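Local coordinates for protein pentafunctional AROM polypeptide (Schizosaccharomyces pombe, PDB 5SWV) that probably carries out the dehydroquinate dehydratase and shikimate dehydrogenase steps of the shikimate pathway, the two activities held by this fragment of the AROM polypeptide, at residues Asp92-Ala97 / Ser120-Ile125; Thr79-Ser84 / Ile136-Asp141; Leu67-Cys70 / Pro75-Phe78; His152-Lys157 / Ile168-Met173. All blocks are in the same frame, centred on the assembly; numbering follows the deposited sequence.

Contact 1 (Asp92-Ala97 / Ser120-Ile125); sequences DKEEEA and SETINI
Glu94 and Thr122 reach toward each other from opposite directions between the first turns of two outer helices of the type I dehydroquinase barrel, helix 94-106 and helix 120-128. The hydroxyl of Thr122 donates to the carboxylate of Glu94, with OG1 2.6 Å from OE1. The hydroxyl approaches from above the carboxylate plane, about 51° out of it. Glu94 gets there by stretching out: CG stands anti to the backbone N (chi1 177°), and the extended chain beyond it carries OE1 across the gap. The methylene CG of Glu94 lies 4.2 Å from CG2 of Thr122, a loose approach. The length of glutamate, fully extended, lets its carboxylate cross to the other helix, while the compact, buried threonine keeps its hydroxyl close to its own backbone. Ser119, just before the second helix, steadies both partners, since its OG bonds to Glu94 OE1 and also to the backbone N of Thr122.

The other side is loose and wet. Glu95 is exposed and reaches Thr122 through a water that donates to Glu95 OE2 at 2.9 Å and to Thr122 OG1 at 2.6 Å. Thr122 OG1 therefore gives one proton and accepts another. With only about 100 Å² buried, the link depends on polar groups; the Glu94 carboxylate, lying beside the start of helix 120-128, would probably be favoured by that helix's dipole.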
loop_
_atom_site.group_PDB
_atom_site.type_symbol
_atom_site.label_atom_id
_atom_site.label_comp_id
_atom_site.label_asym_id
_atom_site.label_seq_id
_atom_site.Cartn_x
_atom_site.Cartn_y
_atom_site.Cartn_z
ATOM N N ASP A 92 -2.832 25.279 -26.320
ATOM C CA ASP A 92 -2.052 25.576 -27.522
ATOM C C ASP A 92 -0.649 24.969 -27.478
ATOM O O ASP A 92 -0.016 24.887 -28.511
ATOM C CB ASP A 92 -2.038 27.079 -27.912
ATOM C CG ASP A 92 -1.714 28.023 -26.742
ATOM O OD1 ASP A 92 -0.865 27.695 -25.893
ATOM O OD2 ASP A 92 -2.319 29.120 -26.665
ATOM N N LYS A 93 -0.207 24.497 -26.308
ATOM C CA LYS A 93 1.178 24.095 -26.078
ATOM C C LYS A 93 1.386 22.580 -26.095
ATOM O O LYS A 93 1.870 21.981 -25.137
ATOM C CB LYS A 93 1.648 24.712 -24.771
ATOM C CG LYS A 93 2.019 26.162 -24.963
ATOM C CD LYS A 93 2.369 26.841 -23.649
ATOM C CE LYS A 93 3.558 27.789 -23.804
ATOM N NZ LYS A 93 3.445 28.717 -24.973
ATOM N N GLU A 94 1.030 21.978 -27.223
ATOM C CA GLU A 94 1.079 20.534 -27.388
ATOM C C GLU A 94 2.494 20.000 -27.389
ATOM O O GLU A 94 2.753 18.947 -26.798
ATOM C CB GLU A 94 0.385 20.131 -28.684
ATOM C CG GLU A 94 0.435 18.645 -28.986
ATOM C CD GLU A 94 -0.355 18.295 -30.219
ATOM O OE1 GLU A 94 0.257 17.917 -31.229
ATOM O OE2 GLU A 94 -1.589 18.404 -30.188
ATOM N N GLU A 95 3.406 20.699 -28.059
ATOM C CA GLU A 95 4.787 20.228 -28.139
ATOM C C GLU A 95 5.401 20.114 -26.736
ATOM O O GLU A 95 6.122 19.156 -26.440
ATOM C CB GLU A 95 5.626 21.117 -29.070
ATOM C CG GLU A 95 5.183 21.085 -30.535
ATOM C CD GLU A 95 4.981 19.666 -31.101
ATOM O OE1 GLU A 95 5.957 18.875 -31.135
ATOM O OE2 GLU A 95 3.840 19.329 -31.515
ATOM N N GLU A 96 5.061 21.057 -25.865
ATOM C CA GLU A 96 5.600 21.077 -24.512
ATOM C C GLU A 96 4.996 19.954 -23.644
ATOM O O GLU A 96 5.679 19.349 -22.810
ATOM C CB GLU A 96 5.397 22.454 -23.872
ATOM C CG GLU A 96 6.252 23.577 -24.461
ATOM C CD GLU A 96 5.764 24.181 -25.796
ATOM O OE1 GLU A 96 4.558 24.100 -26.175
ATOM O OE2 GLU A 96 6.628 24.777 -26.485
ATOM N N ALA A 97 3.720 19.669 -23.864
ATOM C CA ALA A 97 3.068 18.532 -23.230
ATOM C C ALA A 97 3.683 17.217 -23.679
ATOM O O ALA A 97 3.995 16.354 -22.858
ATOM C CB ALA A 97 1.591 18.541 -23.550
ATOM N N SER A 120 -3.330 13.469 -33.444
ATOM C CA SER A 120 -3.124 12.048 -33.624
ATOM C C SER A 120 -1.649 11.771 -33.877
ATOM O O SER A 120 -1.149 10.703 -33.528
ATOM C CB SER A 120 -3.982 11.533 -34.776
ATOM O OG SER A 120 -3.743 12.277 -35.959
ATOM N N GLU A 121 -0.952 12.736 -34.469
ATOM C CA GLU A 121 0.493 12.657 -34.608
ATOM C C GLU A 121 1.153 12.531 -33.241
ATOM O O GLU A 121 1.981 11.641 -33.034
ATOM C CB GLU A 121 1.068 13.873 -35.371
ATOM C CG GLU A 121 2.535 13.684 -35.807
ATOM C CD GLU A 121 3.197 14.942 -36.347
ATOM O OE1 GLU A 121 4.440 14.945 -36.485
ATOM O OE2 GLU A 121 2.486 15.931 -36.621
ATOM N N THR A 122 0.779 13.412 -32.316
ATOM C CA THR A 122 1.377 13.423 -30.982
ATOM C C THR A 122 1.005 12.166 -30.214
ATOM O O THR A 122 1.858 11.570 -29.568
ATOM C CB THR A 122 0.996 14.694 -30.200
ATOM O OG1 THR A 122 1.727 15.800 -30.735
ATOM C CG2 THR A 122 1.319 14.573 -28.716
ATOM N N ILE A 123 -0.250 11.754 -30.311
ATOM C CA ILE A 123 -0.716 10.576 -29.596
ATOM C C ILE A 123 0.071 9.346 -30.015
ATOM O O ILE A 123 0.510 8.561 -29.171
ATOM C CB ILE A 123 -2.221 10.327 -29.828
ATOM C CG1 ILE A 123 -3.044 11.415 -29.152
ATOM C CG2 ILE A 123 -2.641 8.980 -29.253
ATOM C CD1 ILE A 123 -4.477 11.428 -29.607
ATOM N N ASN A 124 0.241 9.194 -31.325
ATOM C CA ASN A 124 1.022 8.100 -31.900
ATOM C C ASN A 124 2.489 8.107 -31.458
ATOM O O ASN A 124 3.022 7.086 -31.020
ATOM C CB ASN A 124 0.945 8.181 -33.421
ATOM C CG ASN A 124 1.494 6.950 -34.111
ATOM O OD1 ASN A 124 1.287 5.819 -33.680
ATOM N ND2 ASN A 124 2.158 7.168 -35.208
ATOM N N ILE A 125 3.140 9.260 -31.564
ATOM C CA ILE A 125 4.507 9.392 -31.070
ATOM C C ILE A 125 4.615 8.962 -29.601
ATOM O O ILE A 125 5.563 8.278 -29.228
ATOM C CB ILE A 125 5.015 10.822 -31.239
ATOM C CG1 ILE A 125 5.263 11.102 -32.719
ATOM C CG2 ILE A 125 6.296 11.054 -30.446
ATOM C CD1 ILE A 125 5.331 12.583 -33.056
HETATM O O HOH W 1 3.227 16.686 -32.647
#

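Contact 2 (Thr79-Ser84 / Ile136-Asp141); sequences TIRTIS and IMSWHD
The guanidinium of Arg81 lies between two side chains inside the TIM barrel of the dehydroquinase domain. One face carries CE1 of His140, 3.3 Å above the plane and over its centre; the opposite face carries CG2 of Thr79, offset toward the rim. The imidazole is not laid flat on the guanidinium, because the two planes are 40° apart and a ring carbon points at the centre of the charge. In return, CD of Arg81 stands over one face of the His140 ring.

Arg81 follows strand 76-79, whereas His140 ends strand 134-140, two places along the sheet; strand 111-115 runs between them. The long arginine side chain covers that distance. It does so with CG anti to the backbone N (chi1 -178°) and then bends at the next two torsions, which turns the group inward. Asp113 and Glu115 of the intervening strand hold its ends, through salt bridges to NH2 and NH1 respectively. Asp113 OD1 is also hydrogen-bonded to Ser138 OG, so one acid positions both arginine and serine. A buried, charged network near the C-terminal ends of the strands is where TIM-barrel enzymes keep their active sites, and this one is probably part of the dehydratase pocket. Serine, being small, stands obliquely beside the guanidinium, its OG 3.4 Å from Arg81 NH1.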
loop_
_atom_site.group_PDB
_atom_site.type_symbol
_atom_site.label_atom_id
_atom_site.label_comp_id
_atom_site.label_asym_id
_atom_site.label_seq_id
_atom_site.Cartn_x
_atom_site.Cartn_y
_atom_site.Cartn_z
ATOM N N THR A 79 -0.377 13.107 -15.117
ATOM C CA THR A 79 -1.517 13.709 -15.789
ATOM C C THR A 79 -1.318 15.176 -16.027
ATOM O O THR A 79 -1.229 15.962 -15.087
ATOM C CB THR A 79 -2.809 13.472 -15.004
ATOM O OG1 THR A 79 -3.064 12.076 -14.976
ATOM C CG2 THR A 79 -4.007 14.118 -15.681
ATOM N N ILE A 80 -1.234 15.523 -17.307
ATOM C CA ILE A 80 -1.320 16.902 -17.759
ATOM C C ILE A 80 -2.718 17.122 -18.288
ATOM O O ILE A 80 -3.058 16.634 -19.368
ATOM C CB ILE A 80 -0.355 17.204 -18.910
ATOM C CG1 ILE A 80 1.089 17.000 -18.481
ATOM C CG2 ILE A 80 -0.562 18.640 -19.400
ATOM C CD1 ILE A 80 2.045 17.080 -19.659
ATOM N N ARG A 81 -3.499 17.865 -17.509
ATOM C CA ARG A 81 -4.897 18.187 -17.794
ATOM C C ARG A 81 -4.958 19.639 -18.244
ATOM O O ARG A 81 -4.467 20.536 -17.552
ATOM C CB ARG A 81 -5.717 18.000 -16.527
ATOM C CG ARG A 81 -7.208 18.252 -16.676
ATOM C CD ARG A 81 -7.924 17.202 -17.503
ATOM N NE ARG A 81 -7.762 15.853 -16.959
ATOM C CZ ARG A 81 -7.176 14.817 -17.569
ATOM N NH1 ARG A 81 -6.688 14.908 -18.804
ATOM N NH2 ARG A 81 -7.110 13.649 -16.933
ATOM N N THR A 82 -5.560 19.854 -19.408
ATOM C CA THR A 82 -5.604 21.161 -20.071
ATOM C C THR A 82 -6.824 21.963 -19.663
ATOM O O THR A 82 -7.749 21.441 -19.037
ATOM C CB THR A 82 -5.653 21.019 -21.604
ATOM O OG1 THR A 82 -6.865 20.372 -22.003
ATOM C CG2 THR A 82 -4.493 20.217 -22.112
ATOM N N ILE A 83 -6.845 23.225 -20.070
ATOM C CA ILE A 83 -7.890 24.148 -19.660
ATOM C C ILE A 83 -9.281 23.755 -20.122
ATOM O O ILE A 83 -10.222 23.838 -19.356
ATOM C CB ILE A 83 -7.519 25.600 -20.041
ATOM C CG1 ILE A 83 -6.350 26.052 -19.156
ATOM C CG2 ILE A 83 -8.699 26.560 -19.865
ATOM C CD1 ILE A 83 -5.507 27.137 -19.753
ATOM N N SER A 84 -9.421 23.275 -21.340
ATOM C CA SER A 84 -10.751 22.995 -21.852
ATOM C C SER A 84 -11.218 21.631 -21.426
ATOM O O SER A 84 -12.381 21.291 -21.652
ATOM C CB SER A 84 -10.794 23.112 -23.365
ATOM O OG SER A 84 -9.895 22.205 -23.941
ATOM N N ILE A 136 -3.545 6.031 -20.556
ATOM C CA ILE A 136 -4.942 6.313 -20.240
ATOM C C ILE A 136 -5.380 7.397 -21.218
ATOM O O ILE A 136 -4.944 8.543 -21.139
ATOM C CB ILE A 136 -5.180 6.787 -18.782
ATOM C CG1 ILE A 136 -4.545 5.821 -17.770
ATOM C CG2 ILE A 136 -6.680 6.889 -18.503
ATOM C CD1 ILE A 136 -4.786 6.174 -16.309
ATOM N N MET A 137 -6.226 7.007 -22.155
ATOM C CA MET A 137 -6.779 7.933 -23.109
ATOM C C MET A 137 -8.038 8.531 -22.504
ATOM O O MET A 137 -8.960 7.798 -22.155
ATOM C CB MET A 137 -7.084 7.215 -24.422
ATOM C CG MET A 137 -5.849 6.606 -25.067
ATOM S SD MET A 137 -4.776 7.890 -25.719
ATOM C CE MET A 137 -3.231 7.287 -25.121
ATOM N N SER A 138 -8.069 9.859 -22.403
ATOM C CA SER A 138 -9.076 10.562 -21.634
ATOM C C SER A 138 -9.794 11.621 -22.459
ATOM O O SER A 138 -9.171 12.304 -23.258
ATOM C CB SER A 138 -8.414 11.235 -20.435
ATOM O OG SER A 138 -7.751 12.423 -20.835
ATOM N N TRP A 139 -11.097 11.762 -22.241
ATOM C CA TRP A 139 -11.829 12.935 -22.690
ATOM C C TRP A 139 -12.884 13.343 -21.668
ATOM O O TRP A 139 -13.565 12.497 -21.097
ATOM C CB TRP A 139 -12.484 12.697 -24.043
ATOM C CG TRP A 139 -13.141 13.930 -24.581
ATOM C CD1 TRP A 139 -14.452 14.279 -24.443
ATOM C CD2 TRP A 139 -12.515 14.999 -25.296
ATOM N NE1 TRP A 139 -14.692 15.489 -25.050
ATOM C CE2 TRP A 139 -13.523 15.952 -25.591
ATOM C CE3 TRP A 139 -11.206 15.241 -25.741
ATOM C CZ2 TRP A 139 -13.264 17.135 -26.301
ATOM C CZ3 TRP A 139 -10.952 16.430 -26.463
ATOM C CH2 TRP A 139 -11.981 17.358 -26.726
ATOM N N HIS A 140 -13.006 14.655 -21.479
ATOM C CA HIS A 140 -13.910 15.274 -20.525
ATOM C C HIS A 140 -14.887 16.216 -21.276
ATOM O O HIS A 140 -14.449 17.140 -21.970
ATOM C CB HIS A 140 -13.093 16.061 -19.488
ATOM C CG HIS A 140 -12.198 15.211 -18.632
ATOM N ND1 HIS A 140 -11.003 14.679 -19.088
ATOM C CD2 HIS A 140 -12.316 14.813 -17.340
ATOM C CE1 HIS A 140 -10.434 13.989 -18.113
ATOM N NE2 HIS A 140 -11.211 14.049 -17.044
ATOM N N ASP A 141 -16.191 15.979 -21.161
ATOM C CA ASP A 141 -17.200 16.868 -21.766
ATOM C C ASP A 141 -17.716 17.882 -20.745
ATOM O O ASP A 141 -18.736 17.677 -20.076
ATOM C CB ASP A 141 -18.366 16.077 -22.378
ATOM C CG ASP A 141 -19.467 16.978 -22.932
ATOM O OD1 ASP A 141 -19.141 18.058 -23.481
ATOM O OD2 ASP A 141 -20.662 16.606 -22.801
#

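Contact 3 (Leu67-Cys70 / Pro75-Phe78); sequences LLRC and PIIF
Leu68 and Ile76 point at each other tip to tip, Leu68 CD2 lying 3.8 Å from Ile76 CD1, while Arg69 crosses obliquely over the same isoleucine. Ile76 is thus met by two neighbouring residues of helix 58-69. Its CD1 is the shared point: it packs against the leucine methyl, sits 3.6 Å from Arg69 CG, and lies 3.6 Å above one face of the Arg69 guanidinium, offset toward its rim. The arginine leaves the helix beside the strand and not directly at it; a bend at its second torsion (chi2 -139°) takes the chain across the isoleucine, bringing NH1 to 3.7 Å from CD1.

The two segments join helix 58-69 to strand 76-79 in the beta-alpha-beta unit that begins with strand 38-42. Here a branched residue suits the strand, its CD1 reaching the helix, and leucine suits the buried helix face, where it also touches Val41 and Ile22. Arginine suits the margin, its methylenes being apolar and its end charged. That end is held by Asp110, whose OD1 makes a salt bridge with Arg69 NH2 and accepts a hydrogen bond from Ile76 N. The contact itself is hydrophobic and van der Waals in character, so the charge of Arg69 is answered from outside it, by an acid that ties helix and strand together a second time.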
loop_
_atom_site.group_PDB
_atom_site.type_symbol
_atom_site.label_atom_id
_atom_site.label_comp_id
_atom_site.label_asym_id
_atom_site.label_seq_id
_atom_site.Cartn_x
_atom_site.Cartn_y
_atom_site.Cartn_z
ATOM N N LEU A 67 11.275 12.785 -6.261
ATOM C CA LEU A 67 11.086 13.148 -4.849
ATOM C C LEU A 67 9.898 12.401 -4.233
ATOM O O LEU A 67 9.958 11.969 -3.077
ATOM C CB LEU A 67 10.909 14.669 -4.697
ATOM C CG LEU A 67 10.811 15.274 -3.291
ATOM C CD1 LEU A 67 12.056 14.989 -2.461
ATOM C CD2 LEU A 67 10.583 16.776 -3.372
ATOM N N LEU A 68 8.839 12.224 -5.017
ATOM C CA LEU A 68 7.657 11.493 -4.573
ATOM C C LEU A 68 7.933 9.988 -4.502
ATOM O O LEU A 68 7.590 9.324 -3.507
ATOM C CB LEU A 68 6.482 11.786 -5.513
ATOM C CG LEU A 68 5.208 10.970 -5.345
ATOM C CD1 LEU A 68 4.576 11.276 -4.004
ATOM C CD2 LEU A 68 4.249 11.234 -6.492
ATOM N N ARG A 69 8.545 9.448 -5.554
ATOM C CA ARG A 69 8.934 8.025 -5.583
ATOM C C ARG A 69 9.822 7.566 -4.417
ATOM O O ARG A 69 9.807 6.403 -4.079
ATOM C CB ARG A 69 9.612 7.668 -6.909
ATOM C CG ARG A 69 8.645 7.447 -8.057
ATOM C CD ARG A 69 9.113 6.262 -8.872
ATOM N NE ARG A 69 8.305 5.960 -10.056
ATOM C CZ ARG A 69 7.163 5.258 -10.079
ATOM N NH1 ARG A 69 6.588 4.782 -8.966
ATOM N NH2 ARG A 69 6.568 5.043 -11.250
ATOM N N CYS A 70 10.586 8.478 -3.827
ATOM C CA CYS A 70 11.350 8.199 -2.604
ATOM C C CYS A 70 10.506 8.212 -1.323
ATOM O O CYS A 70 11.021 7.870 -0.262
ATOM C CB CYS A 70 12.540 9.182 -2.458
ATOM S SG CYS A 70 13.920 8.828 -3.589
ATOM N N PRO A 75 2.052 3.081 -7.363
ATOM C CA PRO A 75 2.114 3.426 -8.777
ATOM C C PRO A 75 1.688 4.876 -9.028
ATOM O O PRO A 75 0.843 5.414 -8.297
ATOM C CB PRO A 75 1.106 2.471 -9.431
ATOM C CG PRO A 75 0.874 1.380 -8.449
ATOM C CD PRO A 75 1.216 1.898 -7.098
ATOM N N ILE A 76 2.263 5.490 -10.057
ATOM C CA ILE A 76 2.033 6.899 -10.334
ATOM C C ILE A 76 1.378 7.087 -11.687
ATOM O O ILE A 76 1.713 6.408 -12.662
ATOM C CB ILE A 76 3.345 7.695 -10.212
ATOM C CG1 ILE A 76 3.747 7.749 -8.736
ATOM C CG2 ILE A 76 3.207 9.115 -10.753
ATOM C CD1 ILE A 76 5.185 8.145 -8.499
ATOM N N ILE A 77 0.423 8.008 -11.713
ATOM C CA ILE A 77 -0.236 8.413 -12.921
ATOM C C ILE A 77 0.239 9.832 -13.158
ATOM O O ILE A 77 0.201 10.661 -12.254
ATOM C CB ILE A 77 -1.759 8.346 -12.752
ATOM C CG1 ILE A 77 -2.203 6.910 -12.461
ATOM C CG2 ILE A 77 -2.458 8.854 -13.990
ATOM C CD1 ILE A 77 -3.500 6.821 -11.694
ATOM N N PHE A 78 0.703 10.093 -14.370
ATOM C CA PHE A 78 1.285 11.377 -14.754
ATOM C C PHE A 78 0.270 12.079 -15.650
ATOM O O PHE A 78 0.068 11.684 -16.803
ATOM C CB PHE A 78 2.599 11.106 -15.488
ATOM C CG PHE A 78 3.376 12.335 -15.873
ATOM C CD1 PHE A 78 3.130 12.982 -17.075
ATOM C CD2 PHE A 78 4.408 12.798 -15.069
ATOM C CE1 PHE A 78 3.876 14.105 -17.443
ATOM C CE2 PHE A 78 5.162 13.901 -15.429
ATOM C CZ PHE A 78 4.900 14.565 -16.616
#

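Contact 4 (His152-Lys157 / Ile168-Met173); sequences HEWMQK and IKLVGM
This contact is the helix-on-strand packing of a beta-alpha-beta unit in the TIM barrel: strand 134-140 leads to helix 152-162, which returns to strand 167-173. Over these segments the helix runs nearly opposite to the strand, their directions 157° apart and their axes 10.5 Å from each other at closest approach. Trp154 fills much of the interface. Its CB leaves the helix to one side, and with CG anti to the carbonyl carbon (chi1 -71°) the six-membered ring is carried in to the strand.

The ring lies alongside three successive residues. CZ3 rests 3.8 Å from Leu170 CB, and CE3 comes within 3.9 Å of Leu170 CD2, as the leucine and the indole slide past each other in opposite directions. Leucine fits here because its CB points at the helix and its branch can lie along the indole. Farther along, at Gly172, the ring meets bare backbone, Trp154 CZ2 lying 4.0 Å from the glycine CA. Val171 points its side chain away from the helix, where it touches His140, and offers only its main chain to the indole.

Other aromatic groups fix the indole from outside the segments: Trp148 stacks on it, Trp146 meets it edge-to-face, and the carbonyl of Trp146 accepts from NE1, satisfying that buried donor. At the far edge, near the ring plane, Trp154 CH2 stands 3.5 Å from the carbonyl O of Val171.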
loop_
_atom_site.group_PDB
_atom_site.type_symbol
_atom_site.label_atom_id
_atom_site.label_comp_id
_atom_site.label_asym_id
_atom_site.label_seq_id
_atom_site.Cartn_x
_atom_site.Cartn_y
_atom_site.Cartn_z
ATOM N N HIS A 152 -23.065 9.534 -30.060
ATOM C CA HIS A 152 -22.297 9.644 -31.313
ATOM C C HIS A 152 -20.879 10.189 -31.073
ATOM O O HIS A 152 -19.902 9.627 -31.584
ATOM C CB HIS A 152 -23.032 10.500 -32.354
ATOM C CG HIS A 152 -22.331 10.579 -33.688
ATOM N ND1 HIS A 152 -22.303 11.730 -34.456
ATOM C CD2 HIS A 152 -21.623 9.650 -34.382
ATOM C CE1 HIS A 152 -21.623 11.504 -35.568
ATOM N NE2 HIS A 152 -21.197 10.251 -35.546
ATOM N N GLU A 153 -20.775 11.249 -30.273
ATOM C CA GLU A 153 -19.504 11.932 -30.063
ATOM C C GLU A 153 -18.595 11.143 -29.145
ATOM O O GLU A 153 -17.382 11.163 -29.346
ATOM C CB GLU A 153 -19.678 13.362 -29.542
ATOM C CG GLU A 153 -20.468 14.279 -30.468
ATOM C CD GLU A 153 -21.969 14.285 -30.150
ATOM O OE1 GLU A 153 -22.529 13.216 -29.813
ATOM O OE2 GLU A 153 -22.609 15.358 -30.222
ATOM N N TRP A 154 -19.170 10.462 -28.147
ATOM C CA TRP A 154 -18.397 9.560 -27.275
ATOM C C TRP A 154 -17.785 8.402 -28.056
ATOM O O TRP A 154 -16.641 8.026 -27.817
ATOM C CB TRP A 154 -19.236 8.995 -26.122
ATOM C CG TRP A 154 -19.587 9.996 -25.059
ATOM C CD1 TRP A 154 -20.838 10.443 -24.739
ATOM C CD2 TRP A 154 -18.682 10.677 -24.182
ATOM N NE1 TRP A 154 -20.768 11.359 -23.714
ATOM C CE2 TRP A 154 -19.455 11.522 -23.357
ATOM C CE3 TRP A 154 -17.292 10.657 -24.011
ATOM C CZ2 TRP A 154 -18.882 12.337 -22.377
ATOM C CZ3 TRP A 154 -16.721 11.480 -23.039
ATOM C CH2 TRP A 154 -17.517 12.301 -22.237
ATOM N N MET A 155 -18.542 7.840 -28.987
ATOM C CA MET A 155 -18.051 6.700 -29.756
ATOM C C MET A 155 -16.944 7.084 -30.744
ATOM O O MET A 155 -16.069 6.259 -31.010
ATOM C CB MET A 155 -19.201 5.950 -30.449
ATOM C CG MET A 155 -20.174 5.266 -29.483
ATOM S SD MET A 155 -19.412 4.041 -28.395
ATOM C CE MET A 155 -19.561 2.571 -29.424
ATOM N N GLN A 156 -16.954 8.313 -31.261
ATOM C CA GLN A 156 -15.810 8.813 -32.049
ATOM C C GLN A 156 -14.526 8.843 -31.247
ATOM O O GLN A 156 -13.472 8.479 -31.745
ATOM C CB GLN A 156 -16.062 10.217 -32.564
ATOM C CG GLN A 156 -17.074 10.263 -33.668
ATOM C CD GLN A 156 -17.438 11.683 -33.990
ATOM O OE1 GLN A 156 -18.272 12.290 -33.311
ATOM N NE2 GLN A 156 -16.793 12.243 -35.005
ATOM N N LYS A 157 -14.641 9.304 -30.009
ATOM C CA LYS A 157 -13.542 9.285 -29.053
ATOM C C LYS A 157 -13.052 7.884 -28.688
ATOM O O LYS A 157 -11.850 7.674 -28.554
ATOM C CB LYS A 157 -13.924 10.049 -27.776
ATOM C CG LYS A 157 -14.087 11.545 -27.969
ATOM C CD LYS A 157 -12.877 12.149 -28.666
ATOM C CE LYS A 157 -12.774 13.635 -28.425
ATOM N NZ LYS A 157 -13.673 14.368 -29.329
ATOM N N ILE A 168 -9.296 3.505 -20.982
ATOM C CA ILE A 168 -10.032 4.640 -21.544
ATOM C C ILE A 168 -10.781 5.303 -20.412
ATOM O O ILE A 168 -11.390 4.635 -19.592
ATOM C CB ILE A 168 -10.990 4.230 -22.664
ATOM C CG1 ILE A 168 -10.201 3.616 -23.825
ATOM C CG2 ILE A 168 -11.775 5.440 -23.154
ATOM C CD1 ILE A 168 -11.048 3.101 -24.979
ATOM N N LYS A 169 -10.713 6.627 -20.367
ATOM C CA LYS A 169 -11.372 7.412 -19.342
ATOM C C LYS A 169 -12.304 8.396 -20.035
ATOM O O LYS A 169 -11.855 9.241 -20.798
ATOM C CB LYS A 169 -10.329 8.130 -18.513
ATOM C CG LYS A 169 -10.875 8.963 -17.372
ATOM C CD LYS A 169 -9.732 9.748 -16.744
ATOM C CE LYS A 169 -10.203 11.091 -16.218
ATOM N NZ LYS A 169 -10.512 11.036 -14.768
ATOM N N LEU A 170 -13.603 8.269 -19.774
ATOM C CA LEU A 170 -14.607 9.166 -20.347
ATOM C C LEU A 170 -15.368 9.793 -19.202
ATOM O O LEU A 170 -15.898 9.074 -18.354
ATOM C CB LEU A 170 -15.569 8.396 -21.237
ATOM C CG LEU A 170 -14.937 7.604 -22.374
ATOM C CD1 LEU A 170 -16.017 6.840 -23.122
ATOM C CD2 LEU A 170 -14.156 8.505 -23.327
ATOM N N VAL A 171 -15.419 11.126 -19.177
ATOM C CA VAL A 171 -16.072 11.841 -18.087
ATOM C C VAL A 171 -17.045 12.887 -18.593
ATOM O O VAL A 171 -16.636 13.840 -19.228
ATOM C CB VAL A 171 -15.060 12.539 -17.171
ATOM C CG1 VAL A 171 -15.793 13.191 -15.998
ATOM C CG2 VAL A 171 -14.017 11.542 -16.685
ATOM N N GLY A 172 -18.324 12.716 -18.279
ATOM C CA GLY A 172 -19.348 13.677 -18.661
ATOM C C GLY A 172 -19.568 14.703 -17.573
ATOM O O GLY A 172 -18.947 14.625 -16.514
ATOM N N MET A 173 -20.430 15.679 -17.857
ATOM C CA MET A 173 -20.957 16.576 -16.843
ATOM C C MET A 173 -22.426 16.235 -16.700
ATOM O O MET A 173 -23.159 16.187 -17.694
ATOM C CB MET A 173 -20.775 18.038 -17.259
ATOM C CG MET A 173 -21.358 19.066 -16.278
ATOM S SD MET A 173 -20.477 19.199 -14.696
ATOM C CE MET A 173 -18.949 19.995 -15.194
#

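All four contacts belong to the dehydroquinase barrel but to different layers of it. Contact 2 lies inside, where charged and polar side chains gather; contacts 3 and 4 pack helices onto the outside of the same sheet, with mainly apolar chemistry; contact 1, between two outer helices, is partly open to water and relies on hydroxyl and carboxylate. Contacts 2 and 4 use neighbouring strands, 134-140 and 167-173, joined by probable backbone hydrogen bonds such as Met137 O to Lys169 N at 2.8 Å. Strand 76-79 links contact 3 to contact 2, which touches contact 1 by packing through Ile80 and Ala97. Contacts 3 and 4, about 28 Å apart between centres, do not touch.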